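Local atomic coordinates of ribonucleoside-diphosphate reductase, alpha chain (Actinobacillus ureae ATCC 25976, PDB entry 6DQX), a protein that probably reduces ribonucleoside diphosphates to deoxyribonucleotides, as the catalytic alpha subunit of a class Id ribonucleotide reductase. Residues F497-A509 and Q518-T530. Sequence-based numbering, arbitrary orientation.
Sequences FSEISQLSVIQQA and QGQSINIMVHPAT
Met525 lies across the ring of Phe497, its CB centred over one face at 4.2 Å from the ring centroid, a CH-pi contact. CG stands anti to the backbone N (chi1 -165°), and a bend at chi3 brings CE to 3.9 Å from CD2 of Phe497, while SD, oblique to the ring in a Met-aromatic contact, touches CB of Ser498. A flexible thioether suits this place, since it can follow both a flat ring and a small serine. The ring's edge, at CZ, meets the backbone O of Asn523, close to the ring plane.

Further along, helix 502-513 presents Val505, Ile506 and Ala509 to the extended chain. CG2 of Ile522 is the bump, set between CG1 of Val505 (3.9 Å) and CD1 of Ile506, and CD1 of Ile522 fits the shallow place over the small methyl of Ala509. A beta-branched residue suits the site, offering two branches to different neighbours. Ile506 CD1 also meets CG2 of Ile524; Leu538 packs on Ile506 and Ile524, so helix 502-513, strand 524-525 and helix 532-544 share one apolar core within the barrel domain.

A hydrogen bond involving a glutamine side chain closes the apolar patch at each end. Gln502, folded back at chi2 (-60°), accepts from Met525 N at OE1 (2.9 Å, 168°), the donor lying well above the carbonyl plane, while its NE2 donates to Ile500 O. The extended Gln520 instead sends NE2 to Ala509 O at 2.9 Å. A water donating to Ser498 O and Met525 O adds a bridge. Buried side-chain amides thus bond backbone groups of the opposite segment, and with OE1 and NE2 of Gln502 both bonded, the flip of its amide is set, tying strand 524-525 to the start of the helix.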
loop_
_atom_site.group_PDB
_atom_site.type_symbol
_atom_site.label_atom_id
_atom_site.label_comp_id
_atom_site.label_asym_id
_atom_site.label_seq_id
_atom_site.Cartn_x
_atom_site.Cartn_y
_atom_site.Cartn_z
ATOM N N PHE A 497 12.618 31.788 -22.901
ATOM C CA PHE A 497 12.660 31.553 -21.438
ATOM C C PHE A 497 14.128 31.543 -20.952
ATOM O O PHE A 497 14.483 32.215 -19.975
ATOM C CB PHE A 497 11.969 30.215 -21.114
ATOM C CG PHE A 497 11.615 29.981 -19.652
ATOM C CD1 PHE A 497 11.971 30.843 -18.608
ATOM C CD2 PHE A 497 10.903 28.827 -19.322
ATOM C CE1 PHE A 497 11.607 30.566 -17.294
ATOM C CE2 PHE A 497 10.549 28.542 -18.008
ATOM C CZ PHE A 497 10.901 29.409 -16.987
ATOM N N SER A 498 14.985 30.801 -21.657
ATOM C CA SER A 498 16.410 30.708 -21.293
ATOM C C SER A 498 17.178 32.054 -21.339
ATOM O O SER A 498 18.124 32.261 -20.578
ATOM C CB SER A 498 17.121 29.669 -22.178
ATOM O OG SER A 498 17.125 30.063 -23.532
ATOM N N GLU A 499 16.769 32.948 -22.227
ATOM C CA GLU A 499 17.403 34.265 -22.393
ATOM C C GLU A 499 16.889 35.344 -21.431
ATOM O O GLU A 499 17.466 36.432 -21.336
ATOM C CB GLU A 499 17.214 34.726 -23.846
ATOM C CG GLU A 499 18.019 33.890 -24.846
ATOM C CD GLU A 499 17.553 34.023 -26.299
ATOM O OE1 GLU A 499 16.404 34.467 -26.563
ATOM O OE2 GLU A 499 18.347 33.637 -27.194
ATOM N N ILE A 500 15.786 35.057 -20.741
ATOM C CA ILE A 500 15.127 36.013 -19.861
ATOM C C ILE A 500 15.761 35.974 -18.472
ATOM O O ILE A 500 16.238 34.931 -18.011
ATOM C CB ILE A 500 13.584 35.758 -19.854
ATOM C CG1 ILE A 500 12.983 36.245 -21.172
ATOM C CG2 ILE A 500 12.887 36.466 -18.697
ATOM C CD1 ILE A 500 11.600 35.743 -21.508
ATOM N N SER A 501 15.793 37.133 -17.819
ATOM C CA SER A 501 16.213 37.248 -16.436
ATOM C C SER A 501 15.334 36.396 -15.535
ATOM O O SER A 501 14.124 36.611 -15.470
ATOM C CB SER A 501 16.087 38.698 -15.952
ATOM O OG SER A 501 16.296 38.755 -14.548
ATOM N N GLN A 502 15.942 35.437 -14.854
ATOM C CA GLN A 502 15.198 34.577 -13.925
ATOM C C GLN A 502 14.837 35.335 -12.662
ATOM O O GLN A 502 13.822 35.015 -12.007
ATOM C CB GLN A 502 15.971 33.295 -13.612
ATOM C CG GLN A 502 16.344 32.525 -14.868
ATOM C CD GLN A 502 15.120 32.119 -15.679
ATOM O OE1 GLN A 502 14.267 31.366 -15.186
ATOM N NE2 GLN A 502 15.038 32.578 -16.928
ATOM N N LEU A 503 15.618 36.382 -12.345
ATOM C CA LEU A 503 15.212 37.300 -11.289
ATOM C C LEU A 503 13.868 37.956 -11.627
ATOM O O LEU A 503 13.028 38.116 -10.728
ATOM C CB LEU A 503 16.286 38.357 -10.993
ATOM C CG LEU A 503 16.021 39.269 -9.792
ATOM C CD1 LEU A 503 15.804 38.501 -8.498
ATOM C CD2 LEU A 503 17.174 40.264 -9.633
ATOM N N SER A 504 13.639 38.281 -12.901
ATOM C CA SER A 504 12.360 38.891 -13.308
ATOM C C SER A 504 11.166 37.946 -13.122
ATOM O O SER A 504 10.084 38.368 -12.699
ATOM C CB SER A 504 12.415 39.488 -14.722
ATOM O OG SER A 504 12.148 38.533 -15.725
ATOM N N VAL A 505 11.390 36.660 -13.381
ATOM C CA VAL A 505 10.374 35.631 -13.135
ATOM C C VAL A 505 9.968 35.645 -11.653
ATOM O O VAL A 505 8.791 35.718 -11.317
ATOM C CB VAL A 505 10.890 34.239 -13.579
ATOM C CG1 VAL A 505 10.003 33.122 -13.051
ATOM C CG2 VAL A 505 10.975 34.183 -15.098
ATOM N N ILE A 506 10.966 35.643 -10.774
ATOM C CA ILE A 506 10.748 35.639 -9.331
ATOM C C ILE A 506 10.093 36.930 -8.851
ATOM O O ILE A 506 9.116 36.898 -8.069
ATOM C CB ILE A 506 12.093 35.406 -8.583
ATOM C CG1 ILE A 506 12.687 34.043 -8.955
ATOM C CG2 ILE A 506 11.942 35.543 -7.076
ATOM C CD1 ILE A 506 11.763 32.880 -8.824
ATOM N N GLN A 507 10.610 38.061 -9.338
ATOM C CA GLN A 507 10.039 39.352 -8.958
ATOM C C GLN A 507 8.588 39.546 -9.395
ATOM O O GLN A 507 7.766 40.002 -8.587
ATOM C CB GLN A 507 10.925 40.503 -9.435
ATOM C CG GLN A 507 12.205 40.557 -8.640
ATOM C CD GLN A 507 13.186 41.611 -9.113
ATOM O OE1 GLN A 507 13.080 42.141 -10.225
ATOM N NE2 GLN A 507 14.181 41.865 -8.287
ATOM N N GLN A 508 8.250 39.142 -10.624
ATOM C CA GLN A 508 6.875 39.174 -11.078
ATOM C C GLN A 508 5.958 38.277 -10.257
ATOM O O GLN A 508 4.803 38.643 -9.996
ATOM C CB GLN A 508 6.750 38.813 -12.558
ATOM C CG GLN A 508 7.220 39.909 -13.504
ATOM C CD GLN A 508 6.919 39.588 -14.957
ATOM O OE1 GLN A 508 6.137 38.695 -15.250
ATOM N NE2 GLN A 508 7.599 40.279 -15.876
ATOM N N ALA A 509 6.464 37.100 -9.876
ATOM C CA ALA A 509 5.691 36.196 -9.014
ATOM C C ALA A 509 5.466 36.845 -7.645
ATOM O O ALA A 509 4.343 36.829 -7.109
ATOM C CB ALA A 509 6.377 34.814 -8.896
ATOM N N GLN A 518 -4.043 31.544 -2.930
ATOM C CA GLN A 518 -3.223 30.337 -2.890
ATOM C C GLN A 518 -1.825 30.681 -3.415
ATOM O O GLN A 518 -1.220 31.695 -2.990
ATOM C CB GLN A 518 -3.899 29.177 -3.617
ATOM C CG GLN A 518 -5.296 28.804 -3.108
ATOM C CD GLN A 518 -5.641 27.357 -3.437
ATOM O OE1 GLN A 518 -4.947 26.432 -3.002
ATOM N NE2 GLN A 518 -6.663 27.156 -4.249
ATOM N N GLY A 519 -1.289 29.856 -4.300
ATOM C CA GLY A 519 0.094 30.020 -4.746
ATOM C C GLY A 519 0.261 29.993 -6.227
ATOM O O GLY A 519 -0.708 30.164 -7.015
ATOM N N GLN A 520 1.514 29.789 -6.638
ATOM C CA GLN A 520 1.867 29.848 -8.019
ATOM C C GLN A 520 2.948 28.815 -8.354
ATOM O O GLN A 520 3.939 28.742 -7.649
ATOM C CB GLN A 520 2.451 31.247 -8.381
ATOM C CG GLN A 520 1.591 32.433 -8.029
ATOM C CD GLN A 520 2.355 33.716 -8.316
ATOM O OE1 GLN A 520 2.729 33.965 -9.477
ATOM N NE2 GLN A 520 2.663 34.483 -7.278
ATOM N N SER A 521 2.732 28.031 -9.412
ATOM C CA SER A 521 3.752 27.069 -9.882
ATOM C C SER A 521 4.779 27.799 -10.699
ATOM O O SER A 521 4.505 28.174 -11.835
ATOM C CB SER A 521 3.122 25.958 -10.732
ATOM O OG SER A 521 2.050 25.401 -10.015
ATOM N N ILE A 522 5.937 28.018 -10.109
ATOM C CA ILE A 522 6.960 28.822 -10.704
ATOM C C ILE A 522 8.178 27.959 -11.000
ATOM O O ILE A 522 8.890 27.517 -10.080
ATOM C CB ILE A 522 7.318 30.014 -9.808
ATOM C CG1 ILE A 522 6.077 30.901 -9.621
ATOM C CG2 ILE A 522 8.550 30.756 -10.346
ATOM C CD1 ILE A 522 5.585 31.654 -10.864
ATOM N N ASN A 523 8.398 27.786 -12.289
ATOM C CA ASN A 523 9.618 27.164 -12.835
ATOM C C ASN A 523 10.657 28.227 -13.147
ATOM O O ASN A 523 10.322 29.370 -13.434
ATOM C CB ASN A 523 9.287 26.396 -14.123
ATOM C CG ASN A 523 8.390 25.188 -13.880
ATOM O OD1 ASN A 523 8.590 24.465 -12.917
ATOM N ND2 ASN A 523 7.414 24.962 -14.767
ATOM N N ILE A 524 11.929 27.841 -13.102
ATOM C CA ILE A 524 13.006 28.705 -13.588
ATOM C C ILE A 524 13.889 27.849 -14.493
ATOM O O ILE A 524 13.831 26.610 -14.445
ATOM C CB ILE A 524 13.846 29.342 -12.456
ATOM C CG1 ILE A 524 14.527 28.293 -11.579
ATOM C CG2 ILE A 524 12.990 30.254 -11.580
ATOM C CD1 ILE A 524 15.554 28.887 -10.635
ATOM N N MET A 525 14.686 28.524 -15.309
ATOM C CA MET A 525 15.567 27.871 -16.258
ATOM C C MET A 525 16.942 28.475 -16.094
ATOM O O MET A 525 17.108 29.703 -16.196
ATOM C CB MET A 525 15.053 28.058 -17.674
ATOM C CG MET A 525 15.716 27.120 -18.669
ATOM S SD MET A 525 14.988 27.261 -20.301
ATOM C CE MET A 525 13.594 26.131 -20.211
ATOM N N VAL A 526 17.924 27.607 -15.866
ATOM C CA VAL A 526 19.247 28.011 -15.426
ATOM C C VAL A 526 20.303 27.244 -16.241
ATOM O O VAL A 526 20.194 26.026 -16.427
ATOM C CB VAL A 526 19.407 27.741 -13.916
ATOM C CG1 VAL A 526 20.793 28.132 -13.420
ATOM C CG2 VAL A 526 18.334 28.493 -13.125
ATOM N N HIS A 527 21.308 27.972 -16.727
ATOM C CA HIS A 527 22.423 27.391 -17.478
ATOM C C HIS A 527 23.234 26.474 -16.539
ATOM O O HIS A 527 23.495 26.853 -15.391
ATOM C CB HIS A 527 23.297 28.525 -18.030
ATOM C CG HIS A 527 24.249 28.111 -19.112
ATOM N ND1 HIS A 527 25.252 27.190 -18.914
ATOM C CD2 HIS A 527 24.381 28.537 -20.389
ATOM C CE1 HIS A 527 25.940 27.035 -20.030
ATOM N NE2 HIS A 527 25.432 27.844 -20.942
ATOM N N PRO A 528 23.628 25.263 -17.003
ATOM C CA PRO A 528 24.416 24.357 -16.121
ATOM C C PRO A 528 25.770 24.928 -15.626
ATOM O O PRO A 528 26.270 24.519 -14.583
ATOM C CB PRO A 528 24.636 23.117 -16.999
ATOM C CG PRO A 528 24.491 23.613 -18.405
ATOM C CD PRO A 528 23.409 24.655 -18.329
ATOM N N ALA A 529 26.339 25.870 -16.373
ATOM C CA ALA A 529 27.544 26.597 -15.955
ATOM C C ALA A 529 27.330 27.586 -14.801
ATOM O O ALA A 529 28.310 28.161 -14.319
ATOM C CB ALA A 529 28.154 27.324 -17.150
ATOM N N THR A 530 26.079 27.801 -14.370
ATOM C CA THR A 530 25.765 28.755 -13.297
ATOM C C THR A 530 26.414 28.378 -11.970
ATOM O O THR A 530 26.173 27.284 -11.473
ATOM C CB THR A 530 24.242 28.843 -13.050
ATOM O OG1 THR A 530 23.593 29.236 -14.262
ATOM C CG2 THR A 530 23.927 29.858 -11.952
HETATM O O HOH W 1 18.490 31.619 -17.607
#